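Local coordinates for protein acyl-CoA dehydrogenase (Thermus thermophilus, PDB 2Z1Q) that probably oxidises saturated acyl-CoA to its 2,3-dehydro form, passing electrons through a bound FAD to an acceptor, at residues B[410-415]-B[459-464]; B[476-481]-B[529-534]. One frame throughout, in Å; residues are numbered along the deposited sequence.

In the fold
Contacts 1 and 2 lie side by side in the helical C-terminal part of the chain, their centres about 11 Å apart and on the same side of the chain's centre. They come in series: 410-415 meets helix 445-468, and only after that does helix 476-502 begin and meet the turn 529-534. These two consecutive helices join the contacts. Leu413 CD1 of contact 1 packs 3.7 Å from Leu479 CD2 of contact 2, and Leu532 CD1 lies 3.8 Å from Ala464 N. The contacts thus adjoin in one packing region, from which Gln476 of contact 2 reaches the adenine of the FAD, bound by residues of both subunits.

Contact 1 (B[410-415]-B[459-464]); sequences GMLLRR and MVAGLA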
loop_
_atom_site.group_PDB
_atom_site.type_symbol
_atom_site.label_atom_id
_atom_site.label_comp_id
_atom_site.label_asym_id
_atom_site.label_seq_id
_atom_site.Cartn_x
_atom_site.Cartn_y
_atom_site.Cartn_z
ATOM N N GLY B 410 -21.619 -15.640 1.867
ATOM C CA GLY B 410 -22.652 -16.188 2.729
ATOM C C GLY B 410 -23.914 -16.650 2.026
ATOM O O GLY B 410 -24.228 -17.841 2.025
ATOM N N MET B 411 -24.645 -15.718 1.426
ATOM C CA MET B 411 -25.877 -16.073 0.734
ATOM C C MET B 411 -25.689 -17.101 -0.378
ATOM O O MET B 411 -26.541 -17.972 -0.571
ATOM C CB MET B 411 -26.552 -14.817 0.171
ATOM C CG MET B 411 -25.631 -13.612 0.042
ATOM S SD MET B 411 -24.416 -13.730 -1.273
ATOM C CE MET B 411 -25.067 -12.497 -2.408
ATOM N N LEU B 412 -24.576 -17.007 -1.103
ATOM C CA LEU B 412 -24.290 -17.926 -2.201
ATOM C C LEU B 412 -24.007 -19.330 -1.664
ATOM O O LEU B 412 -23.931 -20.303 -2.419
ATOM C CB LEU B 412 -23.092 -17.412 -3.001
ATOM C CG LEU B 412 -23.145 -17.612 -4.516
ATOM C CD1 LEU B 412 -24.439 -17.023 -5.061
ATOM C CD2 LEU B 412 -21.944 -16.945 -5.165
ATOM N N LEU B 413 -23.860 -19.420 -0.346
ATOM C CA LEU B 413 -23.589 -20.681 0.327
ATOM C C LEU B 413 -24.817 -21.205 1.066
ATOM O O LEU B 413 -24.840 -22.362 1.489
ATOM C CB LEU B 413 -22.439 -20.510 1.318
ATOM C CG LEU B 413 -21.093 -20.107 0.717
ATOM C CD1 LEU B 413 -20.164 -19.648 1.826
ATOM C CD2 LEU B 413 -20.495 -21.277 -0.051
ATOM N N ARG B 414 -25.832 -20.357 1.225
ATOM C CA ARG B 414 -27.056 -20.761 1.913
ATOM C C ARG B 414 -27.837 -21.757 1.062
ATOM O O ARG B 414 -28.901 -22.234 1.465
ATOM C CB ARG B 414 -27.938 -19.545 2.216
ATOM C CG ARG B 414 -27.404 -18.640 3.322
ATOM C CD ARG B 414 -28.373 -17.506 3.633
ATOM N NE ARG B 414 -28.724 -16.745 2.437
ATOM C CZ ARG B 414 -29.337 -15.565 2.452
ATOM N NH1 ARG B 414 -29.673 -15.000 3.603
ATOM N NH2 ARG B 414 -29.617 -14.951 1.309
ATOM N N ARG B 415 -27.306 -22.061 -0.118
ATOM C CA ARG B 415 -27.936 -23.012 -1.029
ATOM C C ARG B 415 -26.921 -24.079 -1.442
ATOM O O ARG B 415 -25.794 -24.101 -0.941
ATOM C CB ARG B 415 -28.475 -22.288 -2.263
ATOM N N MET B 459 -20.723 -20.693 -10.145
ATOM C CA MET B 459 -20.080 -21.943 -10.514
ATOM C C MET B 459 -19.071 -22.376 -9.458
ATOM O O MET B 459 -19.078 -23.523 -9.010
ATOM C CB MET B 459 -19.376 -21.802 -11.862
ATOM C CG MET B 459 -18.998 -23.125 -12.485
ATOM S SD MET B 459 -17.505 -22.983 -13.485
ATOM C CE MET B 459 -18.101 -22.077 -14.907
ATOM N N VAL B 460 -18.199 -21.456 -9.065
ATOM C CA VAL B 460 -17.190 -21.775 -8.074
ATOM C C VAL B 460 -17.813 -22.052 -6.717
ATOM O O VAL B 460 -17.454 -23.017 -6.042
ATOM C CB VAL B 460 -16.191 -20.636 -7.926
ATOM C CG1 VAL B 460 -15.181 -20.975 -6.842
ATOM C CG2 VAL B 460 -15.505 -20.390 -9.253
ATOM N N ALA B 461 -18.752 -21.197 -6.326
ATOM C CA ALA B 461 -19.429 -21.336 -5.046
ATOM C C ALA B 461 -20.117 -22.700 -4.958
ATOM O O ALA B 461 -20.052 -23.377 -3.920
ATOM C CB ALA B 461 -20.447 -20.219 -4.882
ATOM N N GLY B 462 -20.768 -23.099 -6.051
ATOM C CA GLY B 462 -21.457 -24.377 -6.074
ATOM C C GLY B 462 -20.505 -25.544 -5.907
ATOM O O GLY B 462 -20.733 -26.423 -5.077
ATOM N N LEU B 463 -19.428 -25.546 -6.692
ATOM C CA LEU B 463 -18.430 -26.610 -6.640
ATOM C C LEU B 463 -17.838 -26.716 -5.243
ATOM O O LEU B 463 -17.504 -27.810 -4.778
ATOM C CB LEU B 463 -17.328 -26.351 -7.672
ATOM C CG LEU B 463 -17.751 -26.489 -9.142
ATOM C CD1 LEU B 463 -16.660 -25.987 -10.065
ATOM C CD2 LEU B 463 -18.061 -27.948 -9.443
ATOM N N ALA B 464 -17.713 -25.578 -4.567
ATOM C CA ALA B 464 -17.165 -25.566 -3.222
ATOM C C ALA B 464 -18.129 -26.284 -2.280
ATOM O O ALA B 464 -17.713 -27.077 -1.437
ATOM C CB ALA B 464 -16.943 -24.139 -2.763
#
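Leu412 reaches across to Ala461 and meets its methyl with one side of the isobutyl group. CD2 does most of the touching, 3.6 Å from Ala461 CB, and Leu412 CG follows at 3.8 Å from the same carbon. CD2 is the branch that continues the extended line of the side chain, because a chi2 of 54° turns CD1 back beside CA and leaves CD2 anti to it, and in this pose CD1 lies farther from the alanine. The alanine's small side chain lets the two backbones come close, with Leu412 CA and Ala461 CA 6.6 Å apart. Leu413 adds a looser approach from the next position: its CB does not point at the helix, but its branched tip leans that way and brings CD2 to 4.4 Å from Ala461 O. The whole interface is small and apolar, burying 129 Å² over both sides.

Backbone bonds of a single turn set the two leucines against helix 445-468. Leu413 N binds Gly410 O at 2.9 Å and Arg414 N binds Met411 O at 3.1 Å, each spanning three residues, so 410-413 forms a brief and weakly bonded helical turn. Opposite it, Ala461 sits within a regular helix, where Ala464 N binds Val460 O at 3.0 Å.

The same two side chains extend the contact along helix 445-468, Leu412 touching Ala457 and Leu458, Leu413 touching Val465; Ala457, Ala461 and Val465 follow at four-residue spacing on one face. Leu412 also touches Val482 of helix 476-502, so the turn 410-413 rests against both helices. Elsewhere on helix 445-468, Met459 and Leu463 pack on Val541 of helix 535-547, which places this helix between its neighbours in the C-terminal bundle.

Contact 2 (B[476-481]-B[529-534]); sequences QEVLGA and LPRLVE. With FAD (flavin-adenine dinucleotide), chain D.
At the start of helix 476-502, whose first residue, Gln476, belongs to the FAD adenine site, Val478 packs on Leu532 and Arg531 of the turn between helices 505-528 and 535-547. One methyl does the touching: Val478 CG2, which its place anti to the carbonyl carbon turns to the loop, lies 4.2 Å from Leu532 CD2 and 4.3 Å from Arg531 CG, the aliphatic part of the arginine. Leu529 O accepts from both Leu532 N, at 2.7 Å, and Val533 N, at 2.9 Å, which holds the turn in shape. The charged end of Arg531 instead makes a salt bridge with Glu475, while Glu477 pairs with Arg561 of the second subunit.

Gln476 extends from the same helical turn to the cofactor. Its NE2 donates to FAD N1A over 2.6 Å, a short bond bent to 133°, and OE1 accepts from Leu301 N of the second subunit. An alanine here would remove the amide and probably leave both N1A and that backbone N-H without this partner.

Helix 445-468 borders both segments, with Val478 resting on Ala464 and Leu532 on Leu463 and Tyr468, while Leu529 turns to Val541 and Tyr542 of helix 535-547.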
loop_
_atom_site.group_PDB
_atom_site.type_symbol
_atom_site.label_atom_id
_atom_site.label_comp_id
_atom_site.label_asym_id
_atom_site.label_seq_id
_atom_site.Cartn_x
_atom_site.Cartn_y
_atom_site.Cartn_z
ATOM N N GLN B 476 -11.417 -20.772 3.328
ATOM C CA GLN B 476 -11.458 -19.321 3.216
ATOM C C GLN B 476 -10.865 -18.752 1.945
ATOM O O GLN B 476 -11.343 -17.717 1.465
ATOM C CB GLN B 476 -10.758 -18.689 4.410
ATOM C CG GLN B 476 -11.396 -19.032 5.720
ATOM C CD GLN B 476 -10.721 -18.337 6.874
ATOM O OE1 GLN B 476 -9.564 -17.924 6.771
ATOM N NE2 GLN B 476 -11.429 -18.216 7.988
ATOM N N GLU B 477 -9.813 -19.384 1.414
ATOM C CA GLU B 477 -9.208 -18.888 0.187
ATOM C C GLU B 477 -10.279 -18.997 -0.891
ATOM O O GLU B 477 -10.543 -18.039 -1.613
ATOM C CB GLU B 477 -7.956 -19.690 -0.218
ATOM C CG GLU B 477 -6.761 -19.581 0.723
ATOM C CD GLU B 477 -6.775 -20.648 1.773
ATOM O OE1 GLU B 477 -5.675 -21.126 2.123
ATOM O OE2 GLU B 477 -7.880 -21.001 2.243
ATOM N N VAL B 478 -10.914 -20.160 -0.984
ATOM C CA VAL B 478 -11.988 -20.340 -1.951
ATOM C C VAL B 478 -13.077 -19.275 -1.758
ATOM O O VAL B 478 -13.539 -18.677 -2.726
ATOM C CB VAL B 478 -12.641 -21.720 -1.800
ATOM C CG1 VAL B 478 -13.786 -21.855 -2.795
ATOM C CG2 VAL B 478 -11.597 -22.820 -2.001
ATOM N N LEU B 479 -13.501 -19.030 -0.523
ATOM C CA LEU B 479 -14.542 -18.037 -0.304
ATOM C C LEU B 479 -14.114 -16.642 -0.729
ATOM O O LEU B 479 -14.918 -15.875 -1.261
ATOM C CB LEU B 479 -14.972 -18.017 1.168
ATOM C CG LEU B 479 -15.635 -19.303 1.669
ATOM C CD1 LEU B 479 -16.270 -19.049 3.009
ATOM C CD2 LEU B 479 -16.691 -19.763 0.683
ATOM N N GLY B 480 -12.842 -16.329 -0.492
ATOM C CA GLY B 480 -12.304 -15.030 -0.847
ATOM C C GLY B 480 -12.303 -14.764 -2.341
ATOM O O GLY B 480 -12.679 -13.673 -2.785
ATOM N N ALA B 481 -11.850 -15.748 -3.113
ATOM C CA ALA B 481 -11.829 -15.608 -4.561
ATOM C C ALA B 481 -13.290 -15.403 -5.008
ATOM O O ALA B 481 -13.574 -14.584 -5.870
ATOM C CB ALA B 481 -11.215 -16.866 -5.214
ATOM N N LEU B 529 -9.760 -23.112 -8.246
ATOM C CA LEU B 529 -10.502 -24.218 -8.838
ATOM C C LEU B 529 -9.805 -25.577 -8.683
ATOM O O LEU B 529 -10.451 -26.579 -8.368
ATOM C CB LEU B 529 -10.789 -23.907 -10.307
ATOM C CG LEU B 529 -12.264 -23.747 -10.701
ATOM C CD1 LEU B 529 -13.162 -23.482 -9.495
ATOM C CD2 LEU B 529 -12.358 -22.616 -11.694
ATOM N N PRO B 530 -8.483 -25.626 -8.898
ATOM C CA PRO B 530 -7.741 -26.885 -8.760
ATOM C C PRO B 530 -7.967 -27.479 -7.367
ATOM O O PRO B 530 -7.692 -28.665 -7.129
ATOM C CB PRO B 530 -6.289 -26.453 -8.973
ATOM C CG PRO B 530 -6.415 -25.278 -9.905
ATOM C CD PRO B 530 -7.598 -24.532 -9.342
ATOM N N ARG B 531 -8.483 -26.656 -6.451
ATOM C CA ARG B 531 -8.749 -27.078 -5.076
ATOM C C ARG B 531 -10.092 -27.802 -4.958
ATOM O O ARG B 531 -10.314 -28.579 -4.014
ATOM C CB ARG B 531 -8.744 -25.861 -4.141
ATOM C CG ARG B 531 -9.045 -26.161 -2.676
ATOM C CD ARG B 531 -7.875 -26.826 -1.961
ATOM N NE ARG B 531 -8.110 -26.881 -0.520
ATOM C CZ ARG B 531 -7.182 -27.160 0.396
ATOM N NH1 ARG B 531 -5.927 -27.420 0.030
ATOM N NH2 ARG B 531 -7.498 -27.156 1.686
ATOM N N LEU B 532 -10.972 -27.552 -5.925
ATOM C CA LEU B 532 -12.311 -28.132 -5.955
ATOM C C LEU B 532 -12.479 -29.273 -6.969
ATOM O O LEU B 532 -13.289 -30.172 -6.764
ATOM C CB LEU B 532 -13.329 -27.036 -6.270
ATOM C CG LEU B 532 -13.172 -25.756 -5.443
ATOM C CD1 LEU B 532 -14.221 -24.729 -5.841
ATOM C CD2 LEU B 532 -13.299 -26.101 -3.975
ATOM N N VAL B 533 -11.722 -29.223 -8.059
ATOM C CA VAL B 533 -11.823 -30.253 -9.096
ATOM C C VAL B 533 -10.471 -30.794 -9.549
ATOM O O VAL B 533 -9.451 -30.113 -9.436
ATOM C CB VAL B 533 -12.570 -29.716 -10.348
ATOM C CG1 VAL B 533 -14.054 -29.573 -10.051
ATOM C CG2 VAL B 533 -11.990 -28.372 -10.769
ATOM N N GLU B 534 -10.471 -32.023 -10.056
ATOM C CA GLU B 534 -9.244 -32.645 -10.546
ATOM C C GLU B 534 -9.509 -33.544 -11.753
ATOM O O GLU B 534 -10.663 -33.760 -12.152
ATOM C CB GLU B 534 -8.581 -33.474 -9.448
ATOM C CG GLU B 534 -9.451 -34.593 -8.943
ATOM C CD GLU B 534 -8.683 -35.578 -8.094
ATOM O OE1 GLU B 534 -7.755 -36.224 -8.628
ATOM O OE2 GLU B 534 -9.008 -35.701 -6.892
HETATM P PA FAD D . -6.332 -9.145 15.045
HETATM O O1A FAD D . -5.863 -7.794 14.861
HETATM O O2A FAD D . -6.826 -9.736 16.445
HETATM O O5B FAD D . -6.873 -9.871 13.767
HETATM C C5B FAD D . -5.778 -10.312 12.966
HETATM C C4B FAD D . -6.535 -11.092 11.915
HETATM O O4B FAD D . -7.884 -10.979 11.693
HETATM C C3B FAD D . -5.826 -11.529 10.555
HETATM O O3B FAD D . -4.979 -12.666 10.766
HETATM C C2B FAD D . -7.198 -11.813 9.818
HETATM O O2B FAD D . -7.156 -12.775 8.759
HETATM C C1B FAD D . -7.807 -12.235 11.124
HETATM N N9A FAD D . -8.990 -13.034 11.241
HETATM C C8A FAD D . -9.844 -12.884 12.296
HETATM N N7A FAD D . -10.805 -13.730 12.215
HETATM C C5A FAD D . -10.653 -14.468 11.095
HETATM C C6A FAD D . -11.383 -15.536 10.492
HETATM N N6A FAD D . -12.535 -15.996 11.095
HETATM N N1A FAD D . -10.909 -16.056 9.328
HETATM C C2A FAD D . -9.785 -15.624 8.763
HETATM N N3A FAD D . -9.093 -14.646 9.312
HETATM C C4A FAD D . -9.454 -14.037 10.453
HETATM N N1 FAD D . -13.374 -0.711 18.813
HETATM C C2 FAD D . -14.547 -0.357 19.382
HETATM O O2 FAD D . -15.197 -1.218 19.953
HETATM N N3 FAD D . -15.023 0.914 19.363
HETATM C C4 FAD D . -14.339 1.946 18.759
HETATM O O4 FAD D . -14.764 3.075 18.751
HETATM C C4X FAD D . -13.032 1.629 18.129
HETATM N N5 FAD D . -12.265 2.564 17.545
HETATM C C5X FAD D . -11.053 2.253 17.016
HETATM C C6 FAD D . -10.206 3.270 16.447
HETATM C C7 FAD D . -8.938 2.926 15.949
HETATM C C7M FAD D . -8.043 4.009 15.376
HETATM C C8 FAD D . -8.489 1.567 15.984
HETATM C C8M FAD D . -7.128 1.158 15.468
HETATM C C9 FAD D . -9.296 0.586 16.516
HETATM C C9A FAD D . -10.585 0.899 17.047
HETATM N N10 FAD D . -11.375 -0.119 17.626
HETATM C C10 FAD D . -12.593 0.196 18.194
HETATM C "C1'" FAD D . -10.811 -1.444 17.620
HETATM C "C2'" FAD D . -11.347 -2.378 16.524
HETATM O "O2'" FAD D . -12.726 -2.655 16.716
HETATM C "C3'" FAD D . -10.471 -3.575 16.710
HETATM O "O3'" FAD D . -9.102 -3.149 16.452
HETATM C "C4'" FAD D . -10.741 -4.725 15.781
HETATM O "O4'" FAD D . -12.050 -5.283 15.926
HETATM C "C5'" FAD D . -9.648 -5.654 16.169
HETATM O "O5'" FAD D . -9.587 -6.781 15.450
HETATM P P FAD D . -8.157 -7.303 15.955
HETATM O O1P FAD D . -7.189 -6.191 15.762
HETATM O O2P FAD D . -8.209 -7.700 17.533
HETATM O O3P FAD D . -7.852 -8.559 14.957
#